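Local structure of TRAP dicarboxylate transporter-DctP subunit (Marinobacter aquaeolei, 4PFI) at residues 50-53 / 54-57; 201-204 / 205-208; 224-228 / 229-233; 275-278 / 279-283; 302-306 / 307-311. The protein probably binds a small organic solute, perhaps a carboxylate, in the periplasm and delivers it to a TRAP-type membrane transporter. All coordinates share one frame; numbering follows the deposited sequence.

Interaction 1: residues 50-53 / 54-57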
loop_
_atom_site.group_PDB
_atom_site.type_symbol
_atom_site.label_atom_id
_atom_site.label_comp_id
_atom_site.label_asym_id
_atom_site.label_seq_id
_atom_site.Cartn_x
_atom_site.Cartn_y
_atom_site.Cartn_z
ATOM N N GLN A 50 7.893 5.878 -0.015
ATOM C CA GLN A 50 7.256 7.120 -0.412
ATOM C C GLN A 50 8.258 8.274 -0.460
ATOM O O GLN A 50 8.280 9.042 -1.422
ATOM C CB GLN A 50 6.095 7.455 0.538
ATOM C CG GLN A 50 4.885 6.585 0.291
ATOM C CD GLN A 50 3.652 7.009 1.034
ATOM O OE1 GLN A 50 3.513 8.165 1.451
ATOM N NE2 GLN A 50 2.730 6.064 1.217
ATOM N N HIS A 51 9.066 8.414 0.580
ATOM C CA HIS A 51 10.071 9.446 0.594
ATOM C C HIS A 51 11.091 9.280 -0.579
ATOM O O HIS A 51 11.387 10.231 -1.298
ATOM C CB HIS A 51 10.795 9.456 1.927
ATOM C CG HIS A 51 11.623 10.679 2.141
ATOM N ND1 HIS A 51 12.951 10.627 2.497
ATOM C CD2 HIS A 51 11.308 11.994 2.033
ATOM C CE1 HIS A 51 13.422 11.860 2.611
ATOM N NE2 HIS A 51 12.447 12.702 2.334
ATOM N N LEU A 52 11.616 8.072 -0.766
ATOM C CA LEU A 52 12.574 7.829 -1.833
ATOM C C LEU A 52 11.968 8.165 -3.181
ATOM O O LEU A 52 12.614 8.789 -4.022
ATOM C CB LEU A 52 13.029 6.379 -1.817
ATOM C CG LEU A 52 13.873 6.059 -0.584
ATOM C CD1 LEU A 52 14.189 4.566 -0.518
ATOM C CD2 LEU A 52 15.138 6.901 -0.578
ATOM N N TYR A 53 10.724 7.740 -3.376
ATOM C CA TYR A 53 9.989 8.019 -4.607
ATOM C C TYR A 53 9.875 9.527 -4.789
ATOM O O TYR A 53 10.190 10.070 -5.853
ATOM C CB TYR A 53 8.593 7.406 -4.537
ATOM C CG TYR A 53 7.693 7.647 -5.733
ATOM C CD1 TYR A 53 6.929 8.819 -5.847
ATOM C CD2 TYR A 53 7.576 6.692 -6.742
ATOM C CE1 TYR A 53 6.083 9.032 -6.940
ATOM C CE2 TYR A 53 6.732 6.902 -7.837
ATOM C CZ TYR A 53 5.994 8.069 -7.925
ATOM O OH TYR A 53 5.172 8.248 -9.012
ATOM N N ALA A 54 9.425 10.199 -3.738
ATOM C CA ALA A 54 9.201 11.631 -3.820
ATOM C C ALA A 54 10.507 12.400 -4.107
ATOM O O ALA A 54 10.499 13.377 -4.865
ATOM C CB ALA A 54 8.530 12.132 -2.575
ATOM N N GLN A 55 11.625 11.952 -3.527
ATOM C CA GLN A 55 12.907 12.583 -3.803
ATOM C C GLN A 55 13.246 12.496 -5.282
ATOM O O GLN A 55 13.735 13.443 -5.865
ATOM C CB GLN A 55 14.017 11.908 -3.034
ATOM C CG GLN A 55 14.178 12.385 -1.641
ATOM C CD GLN A 55 15.103 11.464 -0.862
ATOM O OE1 GLN A 55 14.757 10.980 0.218
ATOM N NE2 GLN A 55 16.272 11.176 -1.432
ATOM N N GLN A 56 13.008 11.334 -5.868
ATOM C CA GLN A 56 13.230 11.137 -7.284
ATOM C C GLN A 56 12.281 11.990 -8.126
ATOM O O GLN A 56 12.667 12.491 -9.189
ATOM C CB GLN A 56 13.016 9.676 -7.638
ATOM C CG GLN A 56 14.043 8.754 -7.043
ATOM C CD GLN A 56 15.321 8.797 -7.839
ATOM O OE1 GLN A 56 16.306 9.400 -7.409
ATOM N NE2 GLN A 56 15.305 8.191 -9.035
ATOM N N PHE A 57 11.041 12.133 -7.666
ATOM C CA PHE A 57 10.055 12.947 -8.371
ATOM C C PHE A 57 10.493 14.413 -8.356
ATOM O O PHE A 57 10.353 15.121 -9.352
ATOM C CB PHE A 57 8.679 12.814 -7.723
ATOM C CG PHE A 57 7.611 13.677 -8.343
ATOM C CD1 PHE A 57 6.945 13.265 -9.493
ATOM C CD2 PHE A 57 7.248 14.877 -7.760
ATOM C CE1 PHE A 57 5.941 14.041 -10.058
ATOM C CE2 PHE A 57 6.243 15.668 -8.317
ATOM C CZ PHE A 57 5.589 15.255 -9.469
#
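Ala54 begins the second half of this contact by giving its N-H to Gln50, N to O 2.8 Å, and its methyl CB lies against the same carbonyl, 3.3 Å from Gln50 O. The methyl also touches Phe40 and Leu42. One residue on, Gln55 N bonds to His51 O at 2.8 Å. The Gln55 side chain sets out anti to its carbonyl carbon (chi1 -84°) and then runs extended, which carries its CG past His51 O at 3.5 Å and over one face of the His51 imidazole, near the rim. Ring and amide planes stand 69° apart, but the amide oxygen is modelled too near the ring and its place is doubtful. Leu52 runs alongside Gln55, pointing the same way. All of this belongs to helix 49-65, the connection in a beta-alpha-beta crossover between the parallel strands 37-41 and 70-74. Gln56 continues the ladder with a bond from its N to Leu52 O of 3.2 Å, and its CG rests on that same Leu52 O at 3.3 Å. Phe57 then bonds from its N to Tyr53 O, 2.9 Å away. Tyr53 holds CG anti to its backbone N (chi1 178°), and Phe57 does the same, sending both rings off the buried side of the helix: Tyr53 meets the ring of Phe98 and packs on Leu274, while Phe57 meets Phe40 edge-to-face and packs on Leu267 of helix 263-296.

Interaction 2: residues 201-204 / 205-208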
loop_
_atom_site.group_PDB
_atom_site.type_symbol
_atom_site.label_atom_id
_atom_site.label_comp_id
_atom_site.label_asym_id
_atom_site.label_seq_id
_atom_site.Cartn_x
_atom_site.Cartn_y
_atom_site.Cartn_z
ATOM N N THR A 201 -6.177 -1.582 15.595
ATOM C CA THR A 201 -5.418 -0.832 16.594
ATOM C C THR A 201 -4.456 0.226 15.998
ATOM O O THR A 201 -3.704 -0.082 15.067
ATOM C CB THR A 201 -4.575 -1.816 17.339
ATOM O OG1 THR A 201 -5.365 -2.986 17.609
ATOM C CG2 THR A 201 -4.060 -1.201 18.636
ATOM N N PRO A 202 -4.489 1.470 16.524
ATOM C CA PRO A 202 -3.613 2.565 16.085
ATOM C C PRO A 202 -2.150 2.173 16.169
ATOM O O PRO A 202 -1.719 1.517 17.128
ATOM C CB PRO A 202 -3.910 3.682 17.085
ATOM C CG PRO A 202 -5.276 3.383 17.599
ATOM C CD PRO A 202 -5.377 1.891 17.621
ATOM N N PHE A 203 -1.373 2.565 15.169
ATOM C CA PHE A 203 -0.019 2.053 15.047
ATOM C C PHE A 203 0.838 2.321 16.280
ATOM O O PHE A 203 1.653 1.492 16.663
ATOM C CB PHE A 203 0.660 2.672 13.839
ATOM C CG PHE A 203 0.938 1.704 12.749
ATOM C CD1 PHE A 203 0.275 0.476 12.678
ATOM C CD2 PHE A 203 1.871 2.021 11.774
ATOM C CE1 PHE A 203 0.540 -0.413 11.644
ATOM C CE2 PHE A 203 2.143 1.142 10.748
ATOM C CZ PHE A 203 1.478 -0.073 10.678
ATOM N N ALA A 204 0.642 3.477 16.902
ATOM C CA ALA A 204 1.523 3.909 17.974
ATOM C C ALA A 204 1.395 2.993 19.195
ATOM O O ALA A 204 2.219 2.989 20.109
ATOM C CB ALA A 204 1.202 5.315 18.334
ATOM N N GLN A 205 0.346 2.198 19.195
ATOM C CA GLN A 205 0.013 1.351 20.331
ATOM C C GLN A 205 0.418 -0.112 20.023
ATOM O O GLN A 205 0.475 -0.972 20.917
ATOM C CB GLN A 205 -1.499 1.469 20.481
ATOM C CG GLN A 205 -2.131 0.611 21.469
ATOM C CD GLN A 205 -3.629 0.791 21.462
ATOM O OE1 GLN A 205 -4.132 1.855 21.100
ATOM N NE2 GLN A 205 -4.343 -0.234 21.910
ATOM N N VAL A 206 0.677 -0.397 18.756
ATOM C CA VAL A 206 0.864 -1.775 18.338
ATOM C C VAL A 206 2.058 -2.463 18.987
ATOM O O VAL A 206 1.946 -3.608 19.427
ATOM C CB VAL A 206 0.922 -1.882 16.817
ATOM C CG1 VAL A 206 1.389 -3.265 16.356
ATOM C CG2 VAL A 206 -0.468 -1.551 16.274
ATOM N N TYR A 207 3.186 -1.761 19.081
ATOM C CA TYR A 207 4.388 -2.340 19.669
ATOM C C TYR A 207 4.080 -2.911 21.057
ATOM O O TYR A 207 4.308 -4.084 21.318
ATOM C CB TYR A 207 5.530 -1.313 19.725
ATOM C CG TYR A 207 6.816 -1.807 20.347
ATOM C CD1 TYR A 207 6.963 -1.911 21.734
ATOM C CD2 TYR A 207 7.904 -2.160 19.539
ATOM C CE1 TYR A 207 8.158 -2.352 22.277
ATOM C CE2 TYR A 207 9.101 -2.585 20.076
ATOM C CZ TYR A 207 9.225 -2.679 21.439
ATOM O OH TYR A 207 10.425 -3.107 21.964
ATOM N N SER A 208 3.544 -2.068 21.930
ATOM C CA SER A 208 3.229 -2.493 23.281
ATOM C C SER A 208 2.090 -3.537 23.348
ATOM O O SER A 208 2.197 -4.473 24.131
ATOM C CB SER A 208 2.968 -1.284 24.207
ATOM O OG SER A 208 1.910 -0.483 23.732
HETATM O O HOH W 1 3.554 0.848 18.134
HETATM O O HOH W 2 3.347 0.900 21.622
#
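The opening turn of helix 203-212, a weakly bonded one, is wound where Pro202 and Phe203 meet Gln205 and Val206. Its bonds span three residues: Gln205 N reaches Pro202 O at 3.0 Å, and Val206 N reaches Phe203 O at 3.0 Å. The next step is stretched, with Phe203 O and Tyr207 N 4.3 Å apart, and a water bridges them, giving a proton to Phe203 O and accepting from Tyr207 N. A second water joins Ala204 O to Ser208 N in the same way, so one side of the turn is hydrated. Among the side chains, Gln205 keeps CG anti to its backbone N (chi1 174°) and runs out straight, crossing Thr201 at about a right angle; the Thr201 methyl CG2 lies 3.4 Å from Gln205 NE2, whose hydrogen bond goes to Asp209. Gln205 OE1 lies 3.7 Å from Pro202 CD. Val206 CG2 sits 3.4 Å from Pro202 O and lies beside Phe203, 4.2 Å from its CD1. Val206 and Phe203 both pack on Arg180 of strand 178-180, Val206 also touches Phe230, and Tyr207 OH bonds to Glu232 beyond helix 222-228.

Interaction 3: residues 224-228 / 229-233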
loop_
_atom_site.group_PDB
_atom_site.type_symbol
_atom_site.label_atom_id
_atom_site.label_comp_id
_atom_site.label_asym_id
_atom_site.label_seq_id
_atom_site.Cartn_x
_atom_site.Cartn_y
_atom_site.Cartn_z
ATOM N N ALA A 224 8.342 -1.201 7.141
ATOM C CA ALA A 224 7.496 -0.617 8.169
ATOM C C ALA A 224 7.652 -1.414 9.498
ATOM O O ALA A 224 7.678 -0.834 10.591
ATOM C CB ALA A 224 6.057 -0.592 7.717
ATOM N N ILE A 225 7.787 -2.739 9.388
ATOM C CA ILE A 225 8.029 -3.595 10.545
ATOM C C ILE A 225 9.347 -3.214 11.259
ATOM O O ILE A 225 9.387 -3.084 12.487
ATOM C CB ILE A 225 8.068 -5.068 10.112
ATOM C CG1 ILE A 225 6.657 -5.504 9.689
ATOM C CG2 ILE A 225 8.599 -5.956 11.230
ATOM C CD1 ILE A 225 6.620 -6.828 8.930
ATOM N N GLU A 226 10.420 -3.056 10.490
ATOM C CA GLU A 226 11.706 -2.666 11.053
ATOM C C GLU A 226 11.602 -1.275 11.695
ATOM O O GLU A 226 12.069 -1.062 12.807
ATOM C CB GLU A 226 12.824 -2.699 9.990
ATOM C CG GLU A 226 14.235 -2.524 10.549
ATOM C CD GLU A 226 14.556 -1.084 10.952
ATOM O OE1 GLU A 226 14.045 -0.137 10.302
ATOM O OE2 GLU A 226 15.322 -0.878 11.933
ATOM N N GLU A 227 11.019 -0.323 10.974
ATOM C CA GLU A 227 10.903 1.054 11.455
ATOM C C GLU A 227 10.155 1.155 12.811
ATOM O O GLU A 227 10.560 1.928 13.686
ATOM C CB GLU A 227 10.176 1.914 10.426
ATOM C CG GLU A 227 10.209 3.387 10.749
ATOM C CD GLU A 227 11.644 3.923 10.852
ATOM O OE1 GLU A 227 12.500 3.573 9.993
ATOM O OE2 GLU A 227 11.921 4.682 11.812
HETATM N N MSE A 228 9.070 0.386 12.978
HETATM C CA MSE A 228 8.264 0.413 14.197
HETATM C C MSE A 228 8.824 -0.517 15.245
HETATM O O MSE A 228 8.329 -0.561 16.357
HETATM C CB MSE A 228 6.835 -0.082 13.907
HETATM C CG MSE A 228 6.240 0.376 12.595
HETATM SE SE MSE A 228 4.806 1.576 12.866
HETATM C CE MSE A 228 6.018 2.927 13.626
ATOM N N GLY A 229 9.782 -1.340 14.862
ATOM C CA GLY A 229 10.409 -2.225 15.811
ATOM C C GLY A 229 9.599 -3.464 16.197
ATOM O O GLY A 229 9.888 -4.076 17.207
ATOM N N PHE A 230 8.623 -3.862 15.399
ATOM C CA PHE A 230 7.789 -5.033 15.752
ATOM C C PHE A 230 8.584 -6.337 15.790
ATOM O O PHE A 230 8.163 -7.329 16.390
ATOM C CB PHE A 230 6.620 -5.195 14.771
ATOM C CG PHE A 230 5.698 -4.012 14.714
ATOM C CD1 PHE A 230 5.593 -3.141 15.775
ATOM C CD2 PHE A 230 4.920 -3.795 13.596
ATOM C CE1 PHE A 230 4.744 -2.073 15.716
ATOM C CE2 PHE A 230 4.072 -2.727 13.520
ATOM C CZ PHE A 230 3.970 -1.859 14.581
ATOM N N HIS A 231 9.736 -6.341 15.135
ATOM C CA HIS A 231 10.523 -7.551 15.105
ATOM C C HIS A 231 11.121 -7.831 16.491
ATOM O O HIS A 231 11.528 -8.955 16.753
ATOM C CB HIS A 231 11.613 -7.488 14.034
ATOM C CG HIS A 231 12.596 -6.375 14.235
ATOM N ND1 HIS A 231 12.264 -5.055 14.090
ATOM C CD2 HIS A 231 13.911 -6.415 14.560
ATOM C CE1 HIS A 231 13.336 -4.304 14.335
ATOM N NE2 HIS A 231 14.340 -5.106 14.619
ATOM N N GLU A 232 11.174 -6.827 17.364
ATOM C CA GLU A 232 11.683 -7.001 18.742
ATOM C C GLU A 232 10.689 -7.746 19.649
ATOM O O GLU A 232 11.071 -8.273 20.664
ATOM C CB GLU A 232 11.996 -5.637 19.395
ATOM C CG GLU A 232 13.053 -4.830 18.670
ATOM C CD GLU A 232 13.340 -3.431 19.256
ATOM O OE1 GLU A 232 12.702 -2.980 20.252
ATOM O OE2 GLU A 232 14.211 -2.752 18.680
ATOM N N VAL A 233 9.419 -7.778 19.255
ATOM C CA VAL A 233 8.360 -8.282 20.095
ATOM C C VAL A 233 7.577 -9.359 19.328
ATOM O O VAL A 233 6.431 -9.685 19.655
ATOM C CB VAL A 233 7.457 -7.104 20.633
ATOM C CG1 VAL A 233 8.248 -6.230 21.612
ATOM C CG2 VAL A 233 6.891 -6.256 19.481
#
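Ile225 O and Glu226 O take the two bonds that close the end of helix 222-228: Phe230 N reaches back to Ile225 O at 3.1 Å, and Gly229 N to Glu226 O, also 3.1 Å, the latter donor standing well above the carbonyl plane. With Gly229 at a positive phi of 77°, this is a Schellman motif; a beta carbon at Gly229 would collide with Met228 O. The chain then turns through a short 3-10 segment, 230-232, in which Glu232 N bonds to Gly229 O at 3.0 Å. Selenomethionine Met228 lies alongside Phe230 and points the same way. Its CB sits over one face of the Phe230 ring as a CH-pi contact, 3.6 Å from the centroid and 20° off the normal, while its selenium approaches the same ring obliquely, a Met-aromatic contact. At right angles to that ring's side chain, Ile225 CG2 touches Phe230 CB at 4.1 Å. An alanine in place of Phe230 would strip the ring from Met228 CB and is likely to open a gap beside Met228 and leave its side chain freer to turn. His231 has CG between its backbone N and carbonyl carbon (chi1 61°), which brings the imidazole edge back to the helix end, CE1 3.8 Å from Glu226 O; its ND1 is buried without a polar partner. The side chain of His231 is about 7 Å from the sodium ion bound by Gln234, Asn235 and Gly298. Phe230 bears on Gln218 of strand 217-220, Ile225 on that strand too, and His231 on Ile293 of helix 263-296.

Interaction 4: residues 275-278 / 279-283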
loop_
_atom_site.group_PDB
_atom_site.type_symbol
_atom_site.label_atom_id
_atom_site.label_comp_id
_atom_site.label_asym_id
_atom_site.label_seq_id
_atom_site.Cartn_x
_atom_site.Cartn_y
_atom_site.Cartn_z
ATOM N N SER A 275 7.356 4.585 -12.138
ATOM C CA SER A 275 6.660 3.336 -11.871
ATOM C C SER A 275 7.667 2.186 -11.771
ATOM O O SER A 275 7.655 1.412 -10.809
ATOM C CB SER A 275 5.660 3.036 -12.984
ATOM O OG SER A 275 5.455 1.638 -13.107
ATOM N N GLU A 276 8.548 2.112 -12.766
ATOM C CA GLU A 276 9.504 1.023 -12.919
ATOM C C GLU A 276 10.593 1.099 -11.862
ATOM O O GLU A 276 10.994 0.081 -11.273
ATOM C CB GLU A 276 10.128 1.104 -14.315
ATOM C CG GLU A 276 11.116 0.005 -14.663
ATOM C CD GLU A 276 11.558 0.060 -16.131
ATOM O OE1 GLU A 276 12.686 -0.402 -16.417
ATOM O OE2 GLU A 276 10.789 0.561 -16.997
ATOM N N GLU A 277 11.091 2.307 -11.635
ATOM C CA GLU A 277 12.103 2.533 -10.611
ATOM C C GLU A 277 11.521 2.229 -9.225
ATOM O O GLU A 277 12.226 1.791 -8.331
ATOM C CB GLU A 277 12.591 3.984 -10.687
ATOM C CG GLU A 277 13.471 4.427 -9.525
ATOM C CD GLU A 277 14.947 4.094 -9.713
ATOM O OE1 GLU A 277 15.332 3.629 -10.815
ATOM O OE2 GLU A 277 15.726 4.308 -8.751
ATOM N N ALA A 278 10.227 2.468 -9.053
ATOM C CA ALA A 278 9.581 2.204 -7.776
ATOM C C ALA A 278 9.640 0.709 -7.443
ATOM O O ALA A 278 9.820 0.349 -6.300
ATOM C CB ALA A 278 8.141 2.685 -7.795
ATOM N N TRP A 279 9.481 -0.152 -8.444
ATOM C CA TRP A 279 9.565 -1.579 -8.204
ATOM C C TRP A 279 10.954 -1.935 -7.710
ATOM O O TRP A 279 11.119 -2.818 -6.876
ATOM C CB TRP A 279 9.203 -2.377 -9.444
ATOM C CG TRP A 279 7.728 -2.376 -9.641
ATOM C CD1 TRP A 279 6.992 -1.472 -10.373
ATOM C CD2 TRP A 279 6.786 -3.306 -9.097
ATOM N NE1 TRP A 279 5.662 -1.786 -10.301
ATOM C CE2 TRP A 279 5.506 -2.906 -9.529
ATOM C CE3 TRP A 279 6.900 -4.443 -8.294
ATOM C CZ2 TRP A 279 4.351 -3.603 -9.189
ATOM C CZ3 TRP A 279 5.740 -5.131 -7.944
ATOM C CH2 TRP A 279 4.488 -4.711 -8.394
ATOM N N THR A 280 11.948 -1.199 -8.181
ATOM C CA THR A 280 13.317 -1.488 -7.802
ATOM C C THR A 280 13.669 -0.880 -6.448
ATOM O O THR A 280 14.402 -1.477 -5.682
ATOM C CB THR A 280 14.301 -0.996 -8.868
ATOM O OG1 THR A 280 14.073 -1.720 -10.090
ATOM C CG2 THR A 280 15.757 -1.190 -8.392
ATOM N N LEU A 281 13.146 0.301 -6.152
ATOM C CA LEU A 281 13.414 0.942 -4.873
ATOM C C LEU A 281 12.832 0.109 -3.746
ATOM O O LEU A 281 13.460 -0.068 -2.699
ATOM C CB LEU A 281 12.775 2.322 -4.832
ATOM C CG LEU A 281 13.525 3.418 -5.592
ATOM C CD1 LEU A 281 12.619 4.626 -5.803
ATOM C CD2 LEU A 281 14.799 3.812 -4.834
ATOM N N GLN A 282 11.639 -0.429 -3.945
ATOM C CA GLN A 282 11.008 -1.105 -2.832
ATOM C C GLN A 282 11.657 -2.466 -2.615
ATOM O O GLN A 282 11.851 -2.860 -1.471
ATOM C CB GLN A 282 9.476 -1.197 -2.969
ATOM C CG GLN A 282 8.984 -2.033 -4.117
ATOM C CD GLN A 282 9.128 -3.504 -3.841
ATOM O OE1 GLN A 282 9.398 -3.908 -2.715
ATOM N NE2 GLN A 282 8.973 -4.314 -4.869
ATOM N N GLU A 283 12.004 -3.177 -3.690
ATOM C CA GLU A 283 12.650 -4.493 -3.547
ATOM C C GLU A 283 13.933 -4.353 -2.716
ATOM O O GLU A 283 14.172 -5.124 -1.784
ATOM C CB GLU A 283 12.994 -5.104 -4.919
ATOM C CG GLU A 283 13.599 -6.520 -4.833
ATOM C CD GLU A 283 13.914 -7.133 -6.190
ATOM O OE1 GLU A 283 13.766 -6.435 -7.213
ATOM O OE2 GLU A 283 14.317 -8.320 -6.243
#
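Trp279 and Ser275 form the close-packed side of this turn of helix 263-296. With CG anti to its carbonyl carbon (chi1 -76°), Trp279 lays the edge of its indole against the preceding turn, CD1 3.0 Å from Ser275 O and near the ring plane. Its other contacts bury it against Ala127 and Leu131 of helix 124-132 and Pro156 of strand 149-164, while Ala278 packs on Val155. The backbone here is less tightly bonded, for Trp279 N reaches Ser275 O only weakly, at 3.4 Å. The solvent side carries the exposed Glu276 and Thr280, with a weak bond from Thr280 N to Glu276 O at 3.5 Å. Leu281 N bonds firmly to Glu277 O at 2.8 Å, and these two partly exposed side chains cross, Leu281 CD1 3.8 Å from Glu277 CG. Replacing Leu281 by a serine would remove both methyls and is likely to leave the aliphatic part of Glu277 without its hydrophobic neighbour and freer to swing. That aliphatic contact offers the Glu277 carboxylate no polar bond, though the side chain also touches Gln56 of helix 49-65; the tryptophan side is mainly a matter of burial, with the Ser275 hydroxyl satisfied by Glu132.

Interaction 5: residues 302-306 / 307-311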
loop_
_atom_site.group_PDB
_atom_site.type_symbol
_atom_site.label_atom_id
_atom_site.label_comp_id
_atom_site.label_asym_id
_atom_site.label_seq_id
_atom_site.Cartn_x
_atom_site.Cartn_y
_atom_site.Cartn_z
ATOM N N VAL A 302 9.947 -17.432 7.526
ATOM C CA VAL A 302 9.281 -18.588 6.949
ATOM C C VAL A 302 8.701 -18.173 5.607
ATOM O O VAL A 302 7.894 -17.267 5.574
ATOM C CB VAL A 302 8.135 -19.078 7.881
ATOM C CG1 VAL A 302 7.324 -20.169 7.184
ATOM C CG2 VAL A 302 8.696 -19.572 9.231
ATOM N N ARG A 303 9.139 -18.774 4.504
ATOM C CA ARG A 303 8.479 -18.539 3.207
ATOM C C ARG A 303 7.552 -19.702 2.937
ATOM O O ARG A 303 7.993 -20.831 2.904
ATOM C CB ARG A 303 9.473 -18.395 2.048
ATOM C CG ARG A 303 10.708 -17.608 2.474
ATOM C CD ARG A 303 11.165 -16.574 1.459
ATOM N NE ARG A 303 12.183 -15.700 2.054
ATOM C CZ ARG A 303 12.283 -14.395 1.812
ATOM N NH1 ARG A 303 13.230 -13.674 2.406
ATOM N NH2 ARG A 303 11.418 -13.807 0.961
ATOM N N LEU A 304 6.264 -19.421 2.777
ATOM C CA LEU A 304 5.292 -20.477 2.511
ATOM C C LEU A 304 5.591 -21.193 1.186
ATOM O O LEU A 304 6.022 -20.560 0.214
ATOM C CB LEU A 304 3.878 -19.907 2.490
ATOM C CG LEU A 304 3.381 -19.305 3.809
ATOM C CD1 LEU A 304 1.888 -18.988 3.687
ATOM C CD2 LEU A 304 3.664 -20.189 5.037
ATOM N N THR A 305 5.388 -22.506 1.168
ATOM C CA THR A 305 5.465 -23.300 -0.062
ATOM C C THR A 305 4.254 -23.014 -0.930
ATOM O O THR A 305 3.268 -22.461 -0.451
ATOM C CB THR A 305 5.417 -24.796 0.227
ATOM O OG1 THR A 305 4.155 -25.108 0.846
ATOM C CG2 THR A 305 6.579 -25.226 1.127
ATOM N N GLU A 306 4.320 -23.400 -2.196
ATOM C CA GLU A 306 3.184 -23.224 -3.107
ATOM C C GLU A 306 1.931 -23.944 -2.599
ATOM O O GLU A 306 0.836 -23.407 -2.698
ATOM C CB GLU A 306 3.552 -23.669 -4.522
ATOM C CG GLU A 306 4.495 -22.692 -5.216
ATOM C CD GLU A 306 3.970 -21.247 -5.230
ATOM O OE1 GLU A 306 2.860 -21.007 -5.774
ATOM O OE2 GLU A 306 4.665 -20.348 -4.688
ATOM N N ASP A 307 2.093 -25.132 -2.024
ATOM C CA ASP A 307 0.959 -25.847 -1.447
ATOM C C ASP A 307 0.305 -25.055 -0.315
ATOM O O ASP A 307 -0.915 -24.963 -0.231
ATOM C CB ASP A 307 1.395 -27.213 -0.918
ATOM C CG ASP A 307 1.595 -28.230 -2.024
ATOM O OD1 ASP A 307 1.488 -27.845 -3.211
ATOM O OD2 ASP A 307 1.879 -29.409 -1.704
ATOM N N GLU A 308 1.120 -24.491 0.563
ATOM C CA GLU A 308 0.597 -23.738 1.695
ATOM C C GLU A 308 -0.102 -22.474 1.191
ATOM O O GLU A 308 -1.156 -22.101 1.690
ATOM C CB GLU A 308 1.717 -23.423 2.704
ATOM C CG GLU A 308 2.183 -24.633 3.504
ATOM C CD GLU A 308 3.516 -24.410 4.257
ATOM O OE1 GLU A 308 4.342 -23.553 3.857
ATOM O OE2 GLU A 308 3.743 -25.101 5.274
ATOM N N ARG A 309 0.469 -21.831 0.181
ATOM C CA ARG A 309 -0.139 -20.639 -0.378
ATOM C C ARG A 309 -1.482 -20.981 -1.000
ATOM O O ARG A 309 -2.461 -20.250 -0.838
ATOM C CB ARG A 309 0.781 -19.999 -1.412
ATOM C CG ARG A 309 2.051 -19.479 -0.766
ATOM C CD ARG A 309 2.994 -18.779 -1.733
ATOM N NE ARG A 309 2.451 -17.499 -2.183
ATOM C CZ ARG A 309 2.117 -17.224 -3.435
ATOM N NH1 ARG A 309 2.276 -18.132 -4.394
ATOM N NH2 ARG A 309 1.631 -16.030 -3.733
ATOM N N ALA A 310 -1.509 -22.106 -1.712
ATOM C CA ALA A 310 -2.699 -22.551 -2.419
ATOM C C ALA A 310 -3.830 -22.776 -1.423
ATOM O O ALA A 310 -4.976 -22.471 -1.716
ATOM C CB ALA A 310 -2.411 -23.814 -3.197
ATOM N N ALA A 311 -3.499 -23.273 -0.236
ATOM C CA ALA A 311 -4.503 -23.494 0.792
ATOM C C ALA A 311 -5.116 -22.164 1.301
ATOM O O ALA A 311 -6.318 -22.084 1.585
ATOM C CB ALA A 311 -3.919 -24.323 1.955
#
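Glu308 turns its carboxylate back on Thr305, and the two exchange bonds in a capping box. Thr305 is the N-cap of helix 306-316; its OG1 accepts from Glu308 N at 3.1 Å, and Thr305 N gives its hydrogen to Glu308 OE1, also 3.1 Å away and almost straight at 165°. OE1 is met on the anti side of the carboxylate, somewhat out of its plane. The Thr305 hydroxyl can cap because OG1 stands between the backbone N and the carbonyl carbon (chi1 62°). Leu304 packs against the box, lying across Glu308 at about a right angle with its CD2 3.6 Å from Glu308 OE1, and its CB meets Arg309 CG at 3.8 Å. Regular helix bonds follow at once, Arg309 N to Thr305 O at 2.9 Å and Ala310 N to Glu306 O at the same length. On another face Glu306 and Arg309 run side by side in a salt bridge: Arg309 NH1 is 3.2 Å from OE1 of Glu306 in a weak bond and 3.3 Å from its OE2, with carboxylate and guanidinium planes 51° apart. The acidic residues of this first turn, Glu306, Asp307 and Glu308, would probably interact favourably with the positive end of the helix dipole. Arg309 also bonds to Ala240 O and Arg241 O and bridges to Glu122, while Glu306 pairs with Arg241. Strand 300-303 lies parallel to strand 236-239, and Leu304 still bonds to Met239; the helix starts just two residues after strand 300-303 and is tied to the loop that follows strand 236-239.

In the fold
All five contacts are local and follow one another along the chain, yet they fall into neighbourhoods of the fold. Interactions 1 and 4 pair helix 49-65 with helix 263-296, their centres 11 Å apart, with Tyr53 CD2 meeting Ala278 CB. Interactions 2 and 3, also 11 Å between centres, join helix 203-212 to the end of helix 222-228 near the sodium ion, through Phe203 on Met228 and Tyr207 CE2 against Gly229 O. Interaction 5 stands apart, about 33 Å from interaction 1 between centres, where strand 300-303 leads into helix 306-316. The long helix 263-296 carries interaction 4 and also touches residues of interactions 1 and 3, and so links the two paired regions of this open, apo form.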